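PDB 4EW5: CigR Protein from Salmonella enterica subsp. enterica serovar Typhimurium, which is a putative inner membrane protein of unknown function, seen here as its C-terminal domain, a small helix-and-sheet module with two copies in the assembly. Local coordinates for residues 62-73 with 80-88. Residues are numbered along the deposited sequence; the frame is centred on the assembly and turned at random.
Sequences MLGQLPYYPGYE and NLVLIALST
The carbonyl oxygen of Gly71 is gripped twice: Leu86 N donates to Gly71 O over 2.9 Å in a nearly straight bond (170° at the hydrogen), reaching it from above the carbonyl plane, and the oxygen of water 1 donates to Gly71 O at 2.7 Å. Gly71 sits inside the type II turn Tyr69 to Tyr72, which swings the chain into strand 72-77. From there the pairing with strand 80-85 is antiparallel. Glu73 and Ile84 form a hydrogen-bonded pair, Glu73 N giving to Ile84 O and Ile84 N to Glu73 O, each at 2.9 Å, while Tyr72 and Ala85 make the adjoining non-hydrogen-bonded pair. Although residues 81-99 are predicted as a transmembrane helix, in this crystal structure 81-85 belong to an antiparallel strand.

On the face that carries Tyr72 and Ala85, the phenol ring of Tyr72 lies obliquely against Ala85, CG anti to its own carbonyl carbon (chi1 -62°), which leaves CE2 3.7 Å from Ala85 CB. The branches of Leu83 divide between two tyrosines: CD1 meets Tyr72 CB at 3.8 Å, and CD2 touches Tyr69 CD2 at 3.7 Å, with the Tyr69 and Leu83 side chains crossing at about a right angle. The hydroxyl of Tyr69 is bonded to Asp14 of the second subunit. Farther along, Leu81 CD2 meets Leu66 CD1 tip to tip at 4.0 Å, and selenomethionine Met62, CG anti to the backbone N (chi1 180°) and the chain extended beyond it, brings CE end-on to the same methyl. Helix 11-26 packs here too, through Leu23 and Ala20.

Backbone bonds thus fix the open end of the hairpin, whereas apolar contacts join the preceding loop and short helix to strand 80-85.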
loop_
_atom_site.group_PDB
_atom_site.type_symbol
_atom_site.label_atom_id
_atom_site.label_comp_id
_atom_site.label_asym_id
_atom_site.label_seq_id
_atom_site.Cartn_x
_atom_site.Cartn_y
_atom_site.Cartn_z
HETATM N N MSE A 62 -13.552 6.914 6.540
HETATM C CA MSE A 62 -12.526 6.363 5.669
HETATM C C MSE A 62 -11.315 7.272 5.496
HETATM O O MSE A 62 -10.177 6.780 5.405
HETATM C CB MSE A 62 -13.135 5.987 4.314
HETATM C CG MSE A 62 -12.173 5.428 3.356
HETATM SE SE MSE A 62 -13.237 4.433 1.972
HETATM C CE MSE A 62 -11.769 3.763 0.983
ATOM N N LEU A 63 -11.512 8.572 5.421
ATOM C CA LEU A 63 -10.424 9.504 5.292
ATOM C C LEU A 63 -9.457 9.480 6.466
ATOM O O LEU A 63 -8.292 9.760 6.281
ATOM C CB LEU A 63 -10.934 10.925 5.121
ATOM C CG LEU A 63 -11.485 11.291 3.763
ATOM C CD1 LEU A 63 -11.841 12.781 3.718
ATOM C CD2 LEU A 63 -10.488 10.995 2.658
ATOM N N GLY A 64 -9.954 9.138 7.643
ATOM C CA GLY A 64 -9.115 8.885 8.783
ATOM C C GLY A 64 -8.087 7.784 8.642
ATOM O O GLY A 64 -7.121 7.757 9.441
ATOM N N GLN A 65 -8.285 6.869 7.654
ATOM C CA GLN A 65 -7.484 5.672 7.470
ATOM C C GLN A 65 -6.697 5.636 6.188
ATOM O O GLN A 65 -6.134 4.598 5.849
ATOM C CB GLN A 65 -8.419 4.414 7.513
ATOM C CG GLN A 65 -9.433 4.521 8.624
ATOM C CD GLN A 65 -8.767 4.254 9.915
ATOM O OE1 GLN A 65 -7.944 3.330 9.994
ATOM N NE2 GLN A 65 -9.077 5.056 10.938
ATOM N N LEU A 66 -6.740 6.719 5.434
ATOM C CA LEU A 66 -5.963 6.938 4.273
ATOM C C LEU A 66 -4.987 8.108 4.527
ATOM O O LEU A 66 -5.248 8.978 5.300
ATOM C CB LEU A 66 -6.875 7.380 3.108
ATOM C CG LEU A 66 -7.900 6.346 2.651
ATOM C CD1 LEU A 66 -8.832 6.976 1.649
ATOM C CD2 LEU A 66 -7.175 5.137 2.067
ATOM N N PRO A 67 -3.840 8.105 3.863
ATOM C CA PRO A 67 -2.880 9.200 4.057
ATOM C C PRO A 67 -3.399 10.572 3.703
ATOM O O PRO A 67 -4.231 10.753 2.778
ATOM C CB PRO A 67 -1.700 8.838 3.110
ATOM C CG PRO A 67 -1.825 7.394 2.911
ATOM C CD PRO A 67 -3.348 7.104 2.925
ATOM N N TYR A 68 -2.938 11.581 4.412
ATOM C CA TYR A 68 -3.443 12.902 4.211
ATOM C C TYR A 68 -2.292 13.740 3.689
ATOM O O TYR A 68 -1.238 13.822 4.329
ATOM C CB TYR A 68 -3.974 13.485 5.557
ATOM C CG TYR A 68 -4.169 14.997 5.493
ATOM C CD1 TYR A 68 -4.892 15.589 4.441
ATOM C CD2 TYR A 68 -3.635 15.821 6.431
ATOM C CE1 TYR A 68 -5.083 16.969 4.407
ATOM C CE2 TYR A 68 -3.785 17.220 6.375
ATOM C CZ TYR A 68 -4.519 17.781 5.362
ATOM O OH TYR A 68 -4.662 19.133 5.234
ATOM N N TYR A 69 -2.525 14.395 2.563
ATOM C CA TYR A 69 -1.559 15.305 1.930
ATOM C C TYR A 69 -2.197 16.639 1.744
ATOM O O TYR A 69 -3.171 16.785 0.950
ATOM C CB TYR A 69 -1.150 14.799 0.560
ATOM C CG TYR A 69 -0.637 13.392 0.519
ATOM C CD1 TYR A 69 0.705 13.107 0.783
ATOM C CD2 TYR A 69 -1.475 12.341 0.175
ATOM C CE1 TYR A 69 1.167 11.822 0.742
ATOM C CE2 TYR A 69 -1.035 11.029 0.162
ATOM C CZ TYR A 69 0.274 10.752 0.402
ATOM O OH TYR A 69 0.682 9.419 0.385
ATOM N N PRO A 70 -1.717 17.651 2.507
ATOM C CA PRO A 70 -2.282 18.967 2.428
ATOM C C PRO A 70 -2.317 19.401 0.979
ATOM O O PRO A 70 -1.342 19.214 0.271
ATOM C CB PRO A 70 -1.301 19.794 3.230
ATOM C CG PRO A 70 -0.896 18.844 4.317
ATOM C CD PRO A 70 -0.759 17.530 3.622
ATOM N N GLY A 71 -3.436 19.956 0.543
ATOM C CA GLY A 71 -3.633 20.336 -0.849
ATOM C C GLY A 71 -4.126 19.274 -1.782
ATOM O O GLY A 71 -4.254 19.503 -3.019
ATOM N N TYR A 72 -4.499 18.131 -1.228
ATOM C CA TYR A 72 -5.062 16.989 -2.063
ATOM C C TYR A 72 -6.202 16.358 -1.265
ATOM O O TYR A 72 -6.206 16.455 -0.020
ATOM C CB TYR A 72 -4.002 15.912 -2.253
ATOM C CG TYR A 72 -2.750 16.382 -3.006
ATOM C CD1 TYR A 72 -1.779 17.136 -2.365
ATOM C CD2 TYR A 72 -2.596 16.154 -4.404
ATOM C CE1 TYR A 72 -0.709 17.695 -3.060
ATOM C CE2 TYR A 72 -1.500 16.647 -5.093
ATOM C CZ TYR A 72 -0.570 17.422 -4.400
ATOM O OH TYR A 72 0.513 17.877 -5.050
ATOM N N GLU A 73 -7.099 15.647 -1.941
ATOM C CA GLU A 73 -8.170 14.958 -1.253
ATOM C C GLU A 73 -8.536 13.698 -1.998
ATOM O O GLU A 73 -8.492 13.648 -3.230
ATOM C CB GLU A 73 -9.374 15.829 -1.135
ATOM C CG GLU A 73 -10.505 15.320 -0.277
ATOM C CD GLU A 73 -10.093 14.908 1.127
ATOM O OE1 GLU A 73 -9.423 13.867 1.224
ATOM O OE2 GLU A 73 -10.483 15.595 2.129
ATOM N N ASN A 80 -13.772 3.827 -8.345
ATOM C CA ASN A 80 -12.338 3.897 -8.012
ATOM C C ASN A 80 -12.049 4.867 -6.904
ATOM O O ASN A 80 -12.811 5.866 -6.680
ATOM C CB ASN A 80 -11.598 4.321 -9.243
ATOM C CG ASN A 80 -11.961 3.443 -10.471
ATOM O OD1 ASN A 80 -11.888 2.201 -10.419
ATOM N ND2 ASN A 80 -12.539 4.080 -11.515
ATOM N N LEU A 81 -10.906 4.691 -6.252
ATOM C CA LEU A 81 -10.519 5.637 -5.217
ATOM C C LEU A 81 -9.398 6.500 -5.814
ATOM O O LEU A 81 -8.369 5.949 -6.257
ATOM C CB LEU A 81 -9.972 4.878 -4.007
ATOM C CG LEU A 81 -9.455 5.690 -2.830
ATOM C CD1 LEU A 81 -10.446 6.728 -2.287
ATOM C CD2 LEU A 81 -8.923 4.736 -1.723
ATOM N N VAL A 82 -9.525 7.823 -5.774
ATOM C CA VAL A 82 -8.626 8.700 -6.559
ATOM C C VAL A 82 -8.203 9.878 -5.699
ATOM O O VAL A 82 -9.060 10.549 -5.109
ATOM C CB VAL A 82 -9.336 9.201 -7.838
ATOM C CG1 VAL A 82 -8.324 10.003 -8.681
ATOM C CG2 VAL A 82 -9.954 8.025 -8.624
ATOM N N LEU A 83 -6.893 10.100 -5.538
ATOM C CA LEU A 83 -6.402 11.233 -4.865
ATOM C C LEU A 83 -6.269 12.343 -5.935
ATOM O O LEU A 83 -5.598 12.148 -6.974
ATOM C CB LEU A 83 -5.005 11.001 -4.326
ATOM C CG LEU A 83 -4.364 12.091 -3.455
ATOM C CD1 LEU A 83 -5.107 12.288 -2.116
ATOM C CD2 LEU A 83 -2.900 11.849 -3.191
ATOM N N ILE A 84 -6.757 13.519 -5.593
ATOM C CA ILE A 84 -6.885 14.598 -6.583
ATOM C C ILE A 84 -6.378 15.869 -5.926
ATOM O O ILE A 84 -6.711 16.140 -4.753
ATOM C CB ILE A 84 -8.383 14.718 -6.968
ATOM C CG1 ILE A 84 -8.779 13.522 -7.809
ATOM C CG2 ILE A 84 -8.689 15.942 -7.769
ATOM C CD1 ILE A 84 -10.279 13.421 -8.110
ATOM N N ALA A 85 -5.534 16.614 -6.637
ATOM C CA ALA A 85 -5.101 17.925 -6.178
ATOM C C ALA A 85 -6.279 18.900 -6.112
ATOM O O ALA A 85 -7.090 19.015 -7.060
ATOM C CB ALA A 85 -4.031 18.496 -7.110
ATOM N N LEU A 86 -6.379 19.603 -4.993
ATOM C CA LEU A 86 -7.437 20.533 -4.805
ATOM C C LEU A 86 -7.257 21.634 -5.820
ATOM O O LEU A 86 -6.153 21.980 -6.181
ATOM C CB LEU A 86 -7.436 21.138 -3.396
ATOM C CG LEU A 86 -7.886 20.151 -2.295
ATOM C CD1 LEU A 86 -7.745 20.910 -0.949
ATOM C CD2 LEU A 86 -9.302 19.621 -2.452
ATOM N N SER A 87 -8.346 22.206 -6.236
ATOM C CA SER A 87 -8.307 23.316 -7.183
ATOM C C SER A 87 -8.037 22.838 -8.619
ATOM O O SER A 87 -8.896 23.065 -9.479
ATOM C CB SER A 87 -7.335 24.426 -6.801
ATOM O OG SER A 87 -7.445 25.529 -7.731
ATOM N N THR A 88 -6.890 22.221 -8.915
ATOM C CA THR A 88 -6.591 21.845 -10.311
ATOM C C THR A 88 -7.237 20.538 -10.725
ATOM O O THR A 88 -7.347 20.230 -11.940
ATOM C CB THR A 88 -5.092 21.673 -10.500
ATOM O OG1 THR A 88 -4.693 20.652 -9.568
ATOM C CG2 THR A 88 -4.327 22.908 -10.175
HETATM O O HOH W 1 -4.277 21.715 -4.507
#